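Side-chain contact in geranylgeranyl pyrophosphate synthase (Corynebacterium glutamicum, PDB 3LMD), which probably builds long-chain prenyl diphosphates for isoprenoid biosynthesis, as a metal-dependent member of the all-helical FPP/GGPP synthase family: residues Ala215-Pro219 with Glu220-Ala224. Residues are numbered along the deposited sequence; the frame is centred on the assembly and turned at random.
Sequences AGAAP and EHIDA
H221 folds back against A218 at the N-terminus of helix 219-246, where the chain turns in from helix 188-214 through a short helix-loop-helix connection of the all-helical prenyl synthase fold. A218 is the N-cap residue, and its methyl group lies over one face of the imidazole, with CB 4.0 Å from H221 ND1. The ring is brought there by a chi1 of -63°, which sets CG beside the backbone N and anti to the carbonyl carbon, pointing back toward the start of the helix. A water sits at the ring edge, in the imidazole plane, 2.7 Å from H221 ND1; it also accepts the N-H of A218, with A218 N 3.0 Å away. It thus ties the side chain to the backbone ahead of the helix, while L331 and P332 pack against H221 from a neighbouring loop.

I222, the next residue round the helix, turns its side chain toward the preceding loop. Its CG1 meets the methyl of A217, CB to CG1 3.9 Å, and CD1 extends on to the carbonyl of A217, reaching its O at 3.4 Å. A212, Y209 and M213 of helix 188-214 line the same apolar patch, so this isoleucine and A217 seat the new helix on the one just ended. Helix 188-214 is closed by a Schellman motif, with G216, at positive phi, the first residue to leave the helical conformation.

The carboxylate of D223 leads away from 215-219, and both it and that of E220 form salt bridges with R330.

P219 opens the first turn, its ring having no N-H to give. The A218 carbonyl takes a straight bond from I222 N (N-H...O 165°) and a weak one from H221 N (127°); one residue on, D223 N reaches P219 O at 2.9 Å.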
# COMPACT_ATOMS: atom_id res chain seq x y z
N ALA A 215 -13.81 -21.55 5.49
CA ALA A 215 -14.89 -22.53 5.45
C ALA A 215 -14.71 -23.62 6.51
O ALA A 215 -15.55 -24.53 6.63
CB ALA A 215 -14.98 -23.15 4.08
N GLY A 216 -13.62 -23.52 7.27
CA GLY A 216 -13.27 -24.52 8.28
C GLY A 216 -12.80 -25.87 7.75
O GLY A 216 -12.96 -26.88 8.42
N ALA A 217 -12.21 -25.91 6.55
CA ALA A 217 -11.61 -27.15 6.05
C ALA A 217 -10.50 -27.69 6.95
O ALA A 217 -9.87 -26.94 7.69
CB ALA A 217 -11.09 -26.94 4.63
N ALA A 218 -10.25 -29.00 6.88
CA ALA A 218 -9.10 -29.63 7.54
C ALA A 218 -7.78 -29.04 7.04
O ALA A 218 -7.68 -28.69 5.87
CB ALA A 218 -9.12 -31.17 7.33
N PRO A 219 -6.78 -28.92 7.93
CA PRO A 219 -5.45 -28.35 7.65
C PRO A 219 -4.79 -28.90 6.38
O PRO A 219 -4.23 -28.13 5.59
CB PRO A 219 -4.63 -28.74 8.89
CG PRO A 219 -5.65 -28.84 10.00
CD PRO A 219 -6.94 -29.31 9.35
N GLU A 220 -4.86 -30.22 6.19
CA GLU A 220 -4.29 -30.87 5.02
C GLU A 220 -4.99 -30.41 3.75
O GLU A 220 -4.36 -30.28 2.70
CB GLU A 220 -4.36 -32.40 5.15
CG GLU A 220 -3.39 -32.98 6.21
CD GLU A 220 -1.91 -32.72 5.89
OE1 GLU A 220 -1.21 -32.10 6.72
OE2 GLU A 220 -1.45 -33.12 4.79
N HIS A 221 -6.29 -30.16 3.84
CA HIS A 221 -7.04 -29.76 2.67
C HIS A 221 -6.78 -28.29 2.37
O HIS A 221 -6.66 -27.92 1.21
CB HIS A 221 -8.53 -30.03 2.85
CG HIS A 221 -8.87 -31.48 3.02
ND1 HIS A 221 -10.07 -31.91 3.52
CD2 HIS A 221 -8.14 -32.59 2.76
CE1 HIS A 221 -10.08 -33.24 3.55
NE2 HIS A 221 -8.92 -33.67 3.09
N ILE A 222 -6.68 -27.48 3.42
CA ILE A 222 -6.30 -26.08 3.26
C ILE A 222 -4.92 -26.01 2.58
O ILE A 222 -4.73 -25.25 1.62
CB ILE A 222 -6.21 -25.37 4.62
CG1 ILE A 222 -7.59 -25.29 5.30
CG2 ILE A 222 -5.59 -23.96 4.48
CD1 ILE A 222 -7.47 -24.74 6.79
N ASP A 223 -3.98 -26.80 3.08
CA ASP A 223 -2.63 -26.82 2.52
C ASP A 223 -2.64 -27.29 1.06
O ASP A 223 -1.92 -26.73 0.21
CB ASP A 223 -1.71 -27.71 3.37
CG ASP A 223 -0.24 -27.49 3.04
OD1 ASP A 223 0.26 -26.39 3.34
OD2 ASP A 223 0.39 -28.40 2.46
N ALA A 224 -3.42 -28.32 0.76
CA ALA A 224 -3.48 -28.83 -0.60
C ALA A 224 -4.03 -27.79 -1.56
O ALA A 224 -3.59 -27.69 -2.71
CB ALA A 224 -4.34 -30.10 -0.65
O HOH W 1 -11.90 -30.49 4.91